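Local coordinates for protein SYE1 (Shewanella oneidensis, PDB 4AWT) that binds flavin mononucleotide and probably works as an NAD(P)H-dependent oxidoreductase on carbon-carbon double bonds, as a member of the old yellow enzyme family, at residues G82-I85 with V86-V90; Y163-A166 with A167-M171; D247-L250 with T251-A255; L288-A291 with Y292-V295; L331-R334 with L335-Y339. The protein carries 1 engineered substitution. All coordinates share one frame; numbering follows the deposited sequence. Where two conformers were deposited one is given.

The five contacts are local, each made along one helix or at its end, and they follow one another through the TIM barrel that carries the flavin. Helices 77-92, 153-172, 248-261 and 282-291, which bear contacts 1 to 4, lie outside the closed parallel sheet; helix 331-337, with contact 5, comes after the last barrel strand, 318-320. Only contacts 3 and 4 touch: Tyr252 O lies 3.7 Å from Leu288 CD2, and the centres of the two contacts are about 13 Å apart. Contacts 1 and 2 come within about 6 Å at their nearest atoms. Contacts 1 and 3, with centres about 36 Å apart, sit on opposite sides of the chain's centre.

Contact 1: residues G82-I85 with V86-V90; sequences GWRI and VTEAV
Trp83 and Val86 lie side by side and point the same way, while on another face of the helix Arg84 and Glu88, one turn apart, cross obliquely with their charged ends together. The indole meets valine with its benzene half: Trp83 CE3 is 3.8 Å from Val86 CG2, and CZ3 lies a little farther from both methyls. On the outer face CG of Arg84 stands anti to the backbone N (chi1 178°) and the chain bends at chi2, which carries the guanidinium along the helix to the next turn. There Arg84 NE gives Glu88 OE2 a nearly straight hydrogen bond of 2.8 Å within a salt bridge. The oxygen lies in the guanidinium plane, but NE comes to the anti side and somewhat out of the carboxylate plane, which is turned 57° from the guanidinium. Arg84 NH2 reaches the same oxygen only weakly, and a water that donates to Glu88 OE2 takes a weak bond from Arg84 NH2. An alanine in place of Trp83 would probably leave Val86 without its aromatic neighbour and open a gap beneath the helix, with the Thr59 hydroxyl losing its indole partner. Helix 77-92 is the crossover between strands 53-60 and 96-102: Trp83 meets the first strand, Tyr45 of helix 39-46 and the edge-to-face ring of Phe175, while Thr87 packs on Ile97 and bonds to Ala173 O.

Contact 2: residues Y163-A166 with A167-M171; sequences YRQA and ALNAM
Helix 153-172 packs outside the TIM barrel, and on it Arg164 and Gln165 reach forward to Leu168 and Asn169 in the next turn. Arg164 and Leu168 run alongside each other in the same direction. The arginine chain is extended from CG to NE, which carries its guanidinium level with the leucine tip, and Leu168 CD1 sits at the guanidinium edge, 4.0 Å from NH1. Arg164 NH2 forms a salt bridge with Asp223 of helix 212-225. Gln165 is turned differently: a chi1 of -174° sends CG away from the backbone N, a bend at chi2 brings the amide toward the following turn, and the side chain lies across both Leu168 and Asn169 at about a right angle. The two amide planes stand 50° apart. Asn169 points back toward the preceding turn, its CG 3.1 Å from Gln165 O, while its ND2 bonds to the carbonyl of Ile74. The alanine methyls meet the neighbouring elements: Ala166 touches Leu101, Ala167 touches Leu221, and Ala170 touches Ala99 and Ile178. The main chain is regular, with Asn169 N bonding to Gln165 O at 2.8 Å and Ala170 N to Ala166 O at 2.8 Å. The chemistry is thus divided by face: small methyls fit against barrel strands and a neighbouring helix, and the polar ends of Arg164 and Asn169 tie this helix to a charged side chain and a loop carbonyl.

Contact 3: residues D247-L250 with T251-A255; sequences DPIL and TYTAA
Thr253 folds back on Ile249, its hydroxyl donating to the carbonyl one turn earlier: OG1 is 2.7 Å from Ile249 O. The same oxygen takes the backbone N of Thr253 at 3.0 Å, that donor standing above the carbonyl plane, so two bonds from one residue grip a single acceptor. The torsion that allows this sets OG1 beside the backbone N and anti to the carbonyl carbon (chi1 -60°). At Tyr252 the nearer partner is the backbone oxygen of Pro248, which lies at the edge of the ring, in its plane and 3.4 Å from CD1; Pro248 CB stays 4.2 Å from the same carbon. This is the first turn of helix 248-261, the crossover between strands 230-234 and 266-270 of the TIM barrel, with Asp247 at the N-cap position; Thr251 N bonds to Asp247 O at 2.9 Å. On the buried side Tyr252 OH reaches Asp193, and Thr251 OG1 is held by Asp245 and Arg210, the latter lining the pocket of the bound ethyl hydrogen carbonate. The exposed side chains are looser: although its carbonyl is gripped, Ile249 runs only loosely alongside the threonine, its CG2 4.1 Å from Thr253 OG1, and Asp247 and Leu250 are exposed too.

Contact 4: residues L288-A291 with Y292-V295; sequences LREA and YQGV
Arg289 curls round to the loop that leaves its own helix and holds two carbonyl oxygens with one nitrogen. Its CG is anti to the backbone N (chi1 173°), and opposite bends at chi2 and chi3 swing the guanidinium round so that its edge meets the backbone of residues 292-294. Arg289 NH2 donates to Gly294 O at 2.8 Å, almost straight and in the guanidinium plane, and to Tyr292 O at 2.8 Å, where the acceptor lies 16° out of that plane. Both N-H groups of NH2 are thereby used, which fixes the rotation of the group, while NH1 forms a salt bridge with Asp317. Tyr292, the first residue to leave helical angles, still ends the helix by bonding its N to Leu288 O at 2.9 Å. With its CG turned to lie beside the carbonyl carbon, the ring runs forward along the loop: Gly294 N lies 3.3 Å above one ring face, toward the rim. CG of Gln293 leans back toward the helix, 3.5 Å from Glu290 O. The loop links helix 282-291 to strand 295-299; Leu288 and Tyr292 pack on Ala256 of helix 248-261, Tyr292 OH bonds to Ile264 O, Arg289 lies on Leu296, and Val295 pairs with Leu267 of the adjoining barrel strand.

Contact 5: residues L331-R334 with L335-Y339; sequences LPER and LRHGY
In Glu333 a chi1 of -173° swings CG away from the backbone N and a bend at chi2 turns the carboxylate toward Arg336 and His337 one turn on; Arg336, bent at chi3, brings its guanidinium back to meet it. The setting is the short helix 331-337, beyond the last TIM-barrel strand and helix 323-327; Gly338, with positive phi, leaves the helix. Arg336 NH2 donates to Glu333 OE1 at 3.0 Å in a salt bridge, coming to the syn side of the carboxylate although the two planes stand 69° apart. A water bridges the same oxygen to Arg336 NE. The second oxygen, OE2, lies 2.9 Å from His337 NE2 and takes a further water, which also bonds to the hydroxyl of Tyr339. A glutamine here would remove the negative charge and would probably leave the Arg336 guanidinium without its ionic mate and freer to turn. Glu333 and Tyr339 lie side by side, and the phenol ring carries His337 CB over its centre, 3.3 Å above the plane, while Tyr363 stacks on the ring. Leu331 CG touches Leu335 CD1 at 3.9 Å, the two leucines meeting at a slant, and Leu331 also packs on Phe325 of helix 323-327. Arg334 NE forms a salt bridge with Asp330, and NH1 a hydrogen bond with Pro340 O. Past the helix end Tyr339 N turns back to Arg334 O, 3.0 Å away, in the carbonyl plane and on a lone pair.

Contact 1: residues G82-I85 with V86-V90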
loop_
_atom_site.group_PDB
_atom_site.type_symbol
_atom_site.label_atom_id
_atom_site.label_comp_id
_atom_site.label_asym_id
_atom_site.label_seq_id
_atom_site.Cartn_x
_atom_site.Cartn_y
_atom_site.Cartn_z
ATOM N N GLY A 82 -3.939 -8.884 -16.860
ATOM C CA GLY A 82 -3.697 -7.448 -16.996
ATOM C C GLY A 82 -2.496 -7.018 -16.215
ATOM O O GLY A 82 -1.646 -6.227 -16.674
ATOM N N TRP A 83 -2.346 -7.544 -15.004
ATOM C CA TRP A 83 -1.149 -7.261 -14.228
ATOM C C TRP A 83 0.102 -7.814 -14.889
ATOM O O TRP A 83 1.150 -7.191 -14.774
ATOM C CB TRP A 83 -1.296 -7.717 -12.795
ATOM C CG TRP A 83 -2.040 -6.824 -11.875
ATOM C CD1 TRP A 83 -3.094 -7.159 -11.068
ATOM C CD2 TRP A 83 -1.752 -5.448 -11.587
ATOM N NE1 TRP A 83 -3.480 -6.109 -10.308
ATOM C CE2 TRP A 83 -2.667 -5.032 -10.598
ATOM C CE3 TRP A 83 -0.802 -4.531 -12.037
ATOM C CZ2 TRP A 83 -2.668 -3.733 -10.082
ATOM C CZ3 TRP A 83 -0.801 -3.253 -11.522
ATOM C CH2 TRP A 83 -1.728 -2.866 -10.558
ATOM N N ARG A 84 0.012 -8.953 -15.562
ATOM C CA ARG A 84 1.184 -9.495 -16.238
ATOM C C ARG A 84 1.688 -8.527 -17.289
ATOM O O ARG A 84 2.899 -8.419 -17.493
ATOM C CB ARG A 84 0.807 -10.842 -16.903
ATOM C CG ARG A 84 1.973 -11.465 -17.685
ATOM C CD ARG A 84 3.117 -11.893 -16.781
ATOM N NE ARG A 84 4.234 -12.548 -17.429
ATOM C CZ ARG A 84 4.219 -13.825 -17.779
ATOM N NH1 ARG A 84 3.161 -14.588 -17.566
ATOM N NH2 ARG A 84 5.299 -14.330 -18.376
ATOM N N ILE A 85 0.810 -7.830 -17.994
ATOM C CA ILE A 85 1.353 -6.889 -18.980
ATOM C C ILE A 85 2.105 -5.777 -18.265
ATOM O O ILE A 85 3.149 -5.340 -18.738
ATOM C CB ILE A 85 0.230 -6.385 -19.877
ATOM C CG1 ILE A 85 -0.449 -7.518 -20.649
ATOM C CG2 ILE A 85 0.749 -5.305 -20.823
ATOM C CD1 ILE A 85 -1.738 -7.020 -21.245
ATOM N N VAL A 86 1.598 -5.316 -17.114
ATOM C CA VAL A 86 2.321 -4.319 -16.316
ATOM C C VAL A 86 3.667 -4.846 -15.902
ATOM O O VAL A 86 4.692 -4.142 -16.042
ATOM C CB VAL A 86 1.480 -3.896 -15.111
ATOM C CG1 VAL A 86 2.307 -2.984 -14.201
ATOM C CG2 VAL A 86 0.194 -3.236 -15.508
ATOM N N THR A 87 3.735 -6.024 -15.300
ATOM C CA THR A 87 5.003 -6.506 -14.797
ATOM C C THR A 87 5.968 -6.778 -15.934
ATOM O O THR A 87 7.167 -6.547 -15.759
ATOM C CB THR A 87 4.869 -7.710 -13.846
ATOM O OG1 THR A 87 4.515 -8.849 -14.641
ATOM C CG2 THR A 87 3.908 -7.472 -12.727
ATOM N N GLU A 88 5.494 -7.259 -17.080
ATOM C CA GLU A 88 6.371 -7.418 -18.232
ATOM C C GLU A 88 6.987 -6.085 -18.643
ATOM O O GLU A 88 8.179 -5.995 -18.951
ATOM C CB GLU A 88 5.636 -8.057 -19.419
ATOM C CG GLU A 88 5.340 -9.516 -19.227
ATOM C CD GLU A 88 6.544 -10.395 -19.140
ATOM O OE1 GLU A 88 7.474 -10.180 -19.983
ATOM O OE2 GLU A 88 6.624 -11.253 -18.239
ATOM N N ALA A 89 6.149 -5.048 -18.686
ATOM C CA ALA A 89 6.647 -3.745 -19.106
ATOM C C ALA A 89 7.689 -3.208 -18.138
ATOM O O ALA A 89 8.738 -2.684 -18.526
ATOM C CB ALA A 89 5.483 -2.786 -19.249
ATOM N N VAL A 90 7.409 -3.316 -16.851
ATOM C CA VAL A 90 8.316 -2.853 -15.824
ATOM C C VAL A 90 9.636 -3.645 -15.827
ATOM O O VAL A 90 10.729 -3.074 -15.743
ATOM C CB VAL A 90 7.630 -2.894 -14.454
ATOM C CG1 VAL A 90 8.614 -2.665 -13.324
ATOM C CG2 VAL A 90 6.514 -1.858 -14.417
HETATM O O HOH W 1 7.872 -14.213 -18.750
#

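Contact 2: residues Y163-A166 with A167-M171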
loop_
_atom_site.group_PDB
_atom_site.type_symbol
_atom_site.label_atom_id
_atom_site.label_comp_id
_atom_site.label_asym_id
_atom_site.label_seq_id
_atom_site.Cartn_x
_atom_site.Cartn_y
_atom_site.Cartn_z
ATOM N N TYR A 163 -6.334 -13.553 0.889
ATOM C CA TYR A 163 -4.982 -13.002 0.846
ATOM C C TYR A 163 -3.982 -13.998 0.323
ATOM O O TYR A 163 -3.118 -13.680 -0.491
ATOM C CB TYR A 163 -4.557 -12.520 2.221
ATOM C CG TYR A 163 -4.941 -11.130 2.617
ATOM C CD1 TYR A 163 -4.416 -10.025 1.951
ATOM C CD2 TYR A 163 -5.809 -10.873 3.687
ATOM C CE1 TYR A 163 -4.760 -8.739 2.319
ATOM C CE2 TYR A 163 -6.121 -9.603 4.083
ATOM C CZ TYR A 163 -5.598 -8.513 3.386
ATOM O OH TYR A 163 -5.922 -7.259 3.842
ATOM N N ARG A 164 -4.067 -15.238 0.823
ATOM C CA ARG A 164 -3.130 -16.272 0.430
ATOM C C ARG A 164 -3.182 -16.487 -1.075
ATOM O O ARG A 164 -2.162 -16.550 -1.765
ATOM C CB ARG A 164 -3.453 -17.556 1.225
ATOM C CG ARG A 164 -2.287 -18.525 1.265
ATOM C CD ARG A 164 -2.729 -19.851 1.893
ATOM N NE ARG A 164 -1.628 -20.749 2.102
ATOM C CZ ARG A 164 -0.995 -21.375 1.130
ATOM N NH1 ARG A 164 -1.381 -21.276 -0.141
ATOM N NH2 ARG A 164 0.042 -22.157 1.418
ATOM N N GLN A 165 -4.405 -16.625 -1.586
ATOM C CA GLN A 165 -4.554 -16.851 -3.009
ATOM C C GLN A 165 -4.111 -15.638 -3.819
ATOM O O GLN A 165 -3.536 -15.793 -4.896
ATOM C CB GLN A 165 -5.999 -17.240 -3.340
ATOM C CG GLN A 165 -6.174 -17.621 -4.803
ATOM C CD GLN A 165 -5.326 -18.782 -5.229
ATOM O OE1 GLN A 165 -4.615 -18.754 -6.310
ATOM N NE2 GLN A 165 -5.297 -19.826 -4.478
ATOM N N ALA A 166 -4.382 -14.440 -3.310
ATOM C CA ALA A 166 -3.971 -13.234 -4.009
ATOM C C ALA A 166 -2.457 -13.170 -4.141
ATOM O O ALA A 166 -1.937 -12.695 -5.143
ATOM C CB ALA A 166 -4.476 -11.995 -3.318
ATOM N N ALA A 167 -1.725 -13.661 -3.121
ATOM C CA ALA A 167 -0.275 -13.698 -3.211
ATOM C C ALA A 167 0.177 -14.626 -4.324
ATOM O O ALA A 167 1.086 -14.322 -5.105
ATOM C CB ALA A 167 0.312 -14.088 -1.881
ATOM N N LEU A 168 -0.448 -15.829 -4.420
ATOM C CA LEU A 168 -0.137 -16.735 -5.499
ATOM C C LEU A 168 -0.491 -16.098 -6.840
ATOM O O LEU A 168 0.260 -16.243 -7.822
ATOM C CB LEU A 168 -0.897 -18.055 -5.328
ATOM C CG LEU A 168 -0.494 -18.846 -4.089
ATOM C CD1 LEU A 168 -1.441 -20.066 -3.999
ATOM C CD2 LEU A 168 0.934 -19.280 -4.130
ATOM N N ASN A 169 -1.620 -15.404 -6.907
ATOM C CA ASN A 169 -2.025 -14.747 -8.141
ATOM C C ASN A 169 -0.993 -13.677 -8.539
ATOM O O ASN A 169 -0.697 -13.520 -9.727
ATOM C CB ASN A 169 -3.377 -14.113 -7.957
ATOM C CG ASN A 169 -4.501 -15.111 -7.767
ATOM O OD1 ASN A 169 -4.314 -16.325 -7.971
ATOM N ND2 ASN A 169 -5.648 -14.596 -7.410
ATOM N N ALA A 170 -0.472 -12.955 -7.560
ATOM C CA ALA A 170 0.551 -11.952 -7.860
ATOM C C ALA A 170 1.790 -12.600 -8.454
ATOM O O ALA A 170 2.400 -12.072 -9.380
ATOM C CB ALA A 170 0.910 -11.185 -6.602
ATOM N N MET A 171 2.181 -13.772 -7.951
ATOM C CA MET A 171 3.317 -14.466 -8.516
ATOM C C MET A 171 2.998 -14.918 -9.937
ATOM O O MET A 171 3.854 -14.812 -10.832
ATOM C CB MET A 171 3.783 -15.624 -7.654
ATOM C CG MET A 171 4.261 -15.234 -6.259
ATOM S SD MET A 171 5.566 -13.990 -6.206
ATOM C CE MET A 171 4.652 -12.490 -6.066
#

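Contact 3: residues D247-L250 with T251-A255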
loop_
_atom_site.group_PDB
_atom_site.type_symbol
_atom_site.label_atom_id
_atom_site.label_comp_id
_atom_site.label_asym_id
_atom_site.label_seq_id
_atom_site.Cartn_x
_atom_site.Cartn_y
_atom_site.Cartn_z
ATOM N N ASP A 247 -2.013 3.559 22.300
ATOM C CA ASP A 247 -0.614 3.489 22.690
ATOM C C ASP A 247 0.195 3.039 21.464
ATOM O O ASP A 247 0.722 1.943 21.432
ATOM C CB ASP A 247 -0.429 2.565 23.890
ATOM C CG ASP A 247 0.916 2.594 24.566
ATOM O OD1 ASP A 247 1.840 3.279 24.023
ATOM O OD2 ASP A 247 1.069 1.919 25.617
ATOM N N PRO A 248 0.282 3.917 20.486
ATOM C CA PRO A 248 0.850 3.438 19.208
ATOM C C PRO A 248 2.309 3.118 19.292
ATOM O O PRO A 248 2.760 2.250 18.528
ATOM C CB PRO A 248 0.516 4.593 18.233
ATOM C CG PRO A 248 0.294 5.766 19.126
ATOM C CD PRO A 248 -0.278 5.237 20.374
ATOM N N ILE A 249 3.095 3.743 20.164
ATOM C CA ILE A 249 4.493 3.318 20.251
ATOM C C ILE A 249 4.595 1.884 20.675
ATOM O O ILE A 249 5.403 1.121 20.111
ATOM C CB ILE A 249 5.309 4.271 21.149
ATOM C CG1 ILE A 249 5.165 5.694 20.598
ATOM C CG2 ILE A 249 6.765 3.868 21.228
ATOM C CD1 ILE A 249 6.164 6.681 21.127
ATOM N N LEU A 250 3.801 1.467 21.679
ATOM C CA LEU A 250 3.835 0.080 22.114
ATOM C C LEU A 250 3.295 -0.817 20.994
ATOM O O LEU A 250 3.892 -1.815 20.643
ATOM C CB LEU A 250 3.039 -0.080 23.407
ATOM C CG LEU A 250 2.941 -1.499 23.913
ATOM C CD1 LEU A 250 4.265 -2.160 24.219
ATOM C CD2 LEU A 250 2.046 -1.503 25.141
ATOM N N THR A 251 2.116 -0.456 20.483
ATOM C CA THR A 251 1.448 -1.335 19.511
ATOM C C THR A 251 2.347 -1.581 18.302
ATOM O O THR A 251 2.483 -2.696 17.837
ATOM C CB THR A 251 0.146 -0.724 19.058
ATOM O OG1 THR A 251 -0.720 -0.636 20.187
ATOM C CG2 THR A 251 -0.531 -1.512 17.940
ATOM N N TYR A 252 2.928 -0.498 17.777
ATOM C CA TYR A 252 3.656 -0.579 16.511
ATOM C C TYR A 252 5.075 -1.045 16.684
ATOM O O TYR A 252 5.610 -1.690 15.770
ATOM C CB TYR A 252 3.503 0.712 15.695
ATOM C CG TYR A 252 2.128 0.767 15.097
ATOM C CD1 TYR A 252 1.030 1.284 15.749
ATOM C CD2 TYR A 252 1.903 0.203 13.835
ATOM C CE1 TYR A 252 -0.223 1.264 15.182
ATOM C CE2 TYR A 252 0.666 0.181 13.267
ATOM C CZ TYR A 252 -0.418 0.717 13.942
ATOM O OH TYR A 252 -1.640 0.672 13.307
ATOM N N THR A 253 5.719 -0.811 17.836
ATOM C CA THR A 253 6.989 -1.477 18.123
ATOM C C THR A 253 6.753 -2.980 18.194
ATOM O O THR A 253 7.519 -3.783 17.693
ATOM C CB THR A 253 7.649 -0.896 19.380
ATOM O OG1 THR A 253 7.908 0.543 19.161
ATOM C CG2 THR A 253 8.946 -1.519 19.692
ATOM N N ALA A 254 5.663 -3.375 18.886
ATOM C CA ALA A 254 5.307 -4.797 18.973
ATOM C C ALA A 254 5.009 -5.361 17.599
ATOM O O ALA A 254 5.469 -6.476 17.283
ATOM C CB ALA A 254 4.129 -4.998 19.906
ATOM N N ALA A 255 4.282 -4.616 16.786
ATOM C CA ALA A 255 3.971 -5.101 15.425
ATOM C C ALA A 255 5.245 -5.284 14.638
ATOM O O ALA A 255 5.415 -6.279 13.919
ATOM C CB ALA A 255 3.047 -4.169 14.711
#

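Contact 4: residues L288-A291 with Y292-V295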
loop_
_atom_site.group_PDB
_atom_site.type_symbol
_atom_site.label_atom_id
_atom_site.label_comp_id
_atom_site.label_asym_id
_atom_site.label_seq_id
_atom_site.Cartn_x
_atom_site.Cartn_y
_atom_site.Cartn_z
ATOM N N LEU A 288 11.776 1.426 16.053
ATOM C CA LEU A 288 11.318 0.568 14.947
ATOM C C LEU A 288 12.482 -0.075 14.248
ATOM O O LEU A 288 12.414 -1.241 13.843
ATOM C CB LEU A 288 10.474 1.342 13.942
ATOM C CG LEU A 288 9.134 1.842 14.464
ATOM C CD1 LEU A 288 8.421 2.699 13.401
ATOM C CD2 LEU A 288 8.202 0.735 14.874
ATOM N N ARG A 289 13.583 0.669 14.086
ATOM C CA ARG A 289 14.803 0.182 13.447
ATOM C C ARG A 289 15.429 -0.972 14.223
ATOM O O ARG A 289 16.047 -1.826 13.634
ATOM C CB ARG A 289 15.748 1.364 13.238
ATOM C CG ARG A 289 17.153 1.104 12.746
ATOM C CD ARG A 289 17.228 0.737 11.254
ATOM N NE ARG A 289 16.626 -0.606 11.048
ATOM C CZ ARG A 289 16.509 -1.142 9.846
ATOM N NH1 ARG A 289 16.966 -0.503 8.818
ATOM N NH2 ARG A 289 15.955 -2.390 9.746
ATOM N N GLU A 290 15.301 -0.958 15.557
ATOM C CA GLU A 290 15.791 -2.106 16.349
ATOM C C GLU A 290 14.789 -3.262 16.335
ATOM O O GLU A 290 15.200 -4.425 16.339
ATOM C CB GLU A 290 16.128 -1.711 17.766
ATOM C CG GLU A 290 17.289 -0.723 17.827
ATOM C CD GLU A 290 18.476 -1.169 17.064
ATOM O OE1 GLU A 290 18.926 -2.326 17.241
ATOM O OE2 GLU A 290 18.991 -0.367 16.249
ATOM N N ALA A 291 13.498 -2.968 16.363
ATOM C CA ALA A 291 12.500 -4.002 16.428
ATOM C C ALA A 291 12.425 -4.813 15.144
ATOM O O ALA A 291 12.107 -6.005 15.160
ATOM C CB ALA A 291 11.141 -3.407 16.744
ATOM N N TYR A 292 12.658 -4.153 14.010
ATOM C CA TYR A 292 12.546 -4.801 12.692
ATOM C C TYR A 292 13.872 -4.601 11.969
ATOM O O TYR A 292 14.310 -3.464 11.762
ATOM C CB TYR A 292 11.368 -4.203 11.896
ATOM C CG TYR A 292 11.410 -4.775 10.501
ATOM C CD1 TYR A 292 11.001 -6.095 10.258
ATOM C CD2 TYR A 292 11.934 -4.040 9.449
ATOM C CE1 TYR A 292 11.107 -6.638 9.004
ATOM C CE2 TYR A 292 12.032 -4.610 8.196
ATOM C CZ TYR A 292 11.613 -5.892 7.969
ATOM O OH TYR A 292 11.780 -6.381 6.707
ATOM N N GLN A 293 14.491 -5.725 11.610
ATOM C CA GLN A 293 15.861 -5.629 11.111
ATOM C C GLN A 293 16.046 -6.014 9.656
ATOM O O GLN A 293 17.151 -6.216 9.189
ATOM C CB GLN A 293 16.747 -6.450 12.026
ATOM C CG GLN A 293 16.482 -6.045 13.492
ATOM C CD GLN A 293 17.606 -6.323 14.445
ATOM O OE1 GLN A 293 17.628 -5.748 15.552
ATOM N NE2 GLN A 293 18.542 -7.197 14.040
ATOM N N GLY A 294 14.963 -5.948 8.890
ATOM C CA GLY A 294 15.002 -6.048 7.446
ATOM C C GLY A 294 15.084 -4.688 6.783
ATOM O O GLY A 294 15.577 -3.715 7.364
ATOM N N VAL A 295 14.619 -4.597 5.561
ATOM C CA VAL A 295 14.653 -3.315 4.827
ATOM C C VAL A 295 13.506 -2.455 5.308
ATOM O O VAL A 295 12.350 -2.858 5.299
ATOM C CB VAL A 295 14.577 -3.577 3.309
ATOM C CG1 VAL A 295 14.365 -2.282 2.553
ATOM C CG2 VAL A 295 15.845 -4.286 2.848
#

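Contact 5: residues L331-R334 with L335-Y339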
loop_
_atom_site.group_PDB
_atom_site.type_symbol
_atom_site.label_atom_id
_atom_site.label_comp_id
_atom_site.label_asym_id
_atom_site.label_seq_id
_atom_site.Cartn_x
_atom_site.Cartn_y
_atom_site.Cartn_z
ATOM N N LEU A 331 11.494 10.950 -11.742
ATOM C CA LEU A 331 11.800 11.526 -10.455
ATOM C C LEU A 331 13.203 11.229 -10.006
ATOM O O LEU A 331 13.896 12.152 -9.529
ATOM C CB LEU A 331 10.770 11.069 -9.401
ATOM C CG LEU A 331 11.015 11.667 -8.027
ATOM C CD1 LEU A 331 10.807 13.155 -7.981
ATOM C CD2 LEU A 331 10.121 10.975 -7.009
ATOM N N PRO A 332 13.724 10.003 -10.115
ATOM C CA PRO A 332 15.103 9.756 -9.633
ATOM C C PRO A 332 16.113 10.702 -10.304
ATOM O O PRO A 332 16.941 11.309 -9.591
ATOM C CB PRO A 332 15.329 8.292 -9.920
ATOM C CG PRO A 332 13.924 7.679 -9.857
ATOM C CD PRO A 332 13.068 8.744 -10.524
ATOM N N GLU A 333 16.073 10.826 -11.599
ATOM C CA GLU A 333 17.016 11.728 -12.285
ATOM C C GLU A 333 16.887 13.129 -11.803
ATOM O O GLU A 333 17.864 13.856 -11.646
ATOM C CB GLU A 333 16.819 11.630 -13.792
ATOM C CG GLU A 333 17.832 12.378 -14.604
ATOM C CD GLU A 333 19.159 11.694 -14.734
ATOM O OE1 GLU A 333 19.387 10.613 -14.129
ATOM O OE2 GLU A 333 20.064 12.262 -15.348
ATOM N N ARG A 334 15.648 13.596 -11.579
ATOM C CA ARG A 334 15.446 14.939 -11.103
ATOM C C ARG A 334 16.002 15.123 -9.705
ATOM O O ARG A 334 16.654 16.147 -9.422
ATOM C CB ARG A 334 13.968 15.339 -11.134
ATOM C CG ARG A 334 13.346 15.293 -12.491
ATOM C CD ARG A 334 11.994 15.958 -12.507
ATOM N NE ARG A 334 11.273 15.681 -13.714
ATOM C CZ ARG A 334 10.435 16.506 -14.347
ATOM N NH1 ARG A 334 10.323 17.786 -14.016
ATOM N NH2 ARG A 334 9.747 16.034 -15.346
ATOM N N LEU A 335 15.764 14.180 -8.806
ATOM C CA LEU A 335 16.303 14.276 -7.464
ATOM C C LEU A 335 17.827 14.294 -7.501
ATOM O O LEU A 335 18.460 15.030 -6.742
ATOM C CB LEU A 335 15.830 13.115 -6.584
ATOM C CG LEU A 335 14.321 13.048 -6.315
ATOM C CD1 LEU A 335 14.006 11.750 -5.596
ATOM C CD2 LEU A 335 13.848 14.271 -5.546
ATOM N N ARG A 336 18.424 13.480 -8.352
ATOM C CA ARG A 336 19.876 13.390 -8.396
ATOM C C ARG A 336 20.502 14.681 -8.877
ATOM O O ARG A 336 21.564 15.087 -8.368
ATOM C CB ARG A 336 20.288 12.213 -9.272
ATOM C CG ARG A 336 21.770 11.859 -9.129
ATOM C CD ARG A 336 22.094 10.490 -9.631
ATOM N NE ARG A 336 21.850 10.349 -11.071
ATOM C CZ ARG A 336 22.640 10.729 -12.035
ATOM N NH1 ARG A 336 23.815 11.196 -11.752
ATOM N NH2 ARG A 336 22.242 10.606 -13.273
ATOM N N HIS A 337 19.901 15.317 -9.865
ATOM C CA HIS A 337 20.437 16.540 -10.463
ATOM C C HIS A 337 19.921 17.808 -9.834
ATOM O O HIS A 337 20.423 18.885 -10.181
ATOM C CB HIS A 337 20.131 16.581 -11.950
ATOM C CG HIS A 337 20.958 15.669 -12.752
ATOM N ND1 HIS A 337 22.135 16.071 -13.306
ATOM C CD2 HIS A 337 20.766 14.380 -13.115
ATOM C CE1 HIS A 337 22.651 15.077 -13.983
ATOM N NE2 HIS A 337 21.908 14.036 -13.894
ATOM N N GLY A 338 18.923 17.758 -8.970
ATOM C CA GLY A 338 18.246 18.937 -8.504
ATOM C C GLY A 338 17.465 19.656 -9.587
ATOM O O GLY A 338 17.317 20.857 -9.534
ATOM N N TYR A 339 16.924 18.915 -10.538
ATOM C CA TYR A 339 16.042 19.508 -11.517
ATOM C C TYR A 339 14.699 19.789 -10.841
ATOM O O TYR A 339 14.256 19.034 -9.994
ATOM C CB TYR A 339 15.796 18.552 -12.677
ATOM C CG TYR A 339 16.971 18.179 -13.509
ATOM C CD1 TYR A 339 18.000 19.090 -13.759
ATOM C CD2 TYR A 339 17.041 16.917 -14.096
ATOM C CE1 TYR A 339 19.078 18.691 -14.584
ATOM C CE2 TYR A 339 18.087 16.540 -14.890
ATOM C CZ TYR A 339 19.088 17.410 -15.122
ATOM O OH TYR A 339 20.178 17.094 -15.919
HETATM O O HOH W 2 19.863 14.429 -16.894
HETATM O O HOH W 3 19.317 9.202 -11.874
#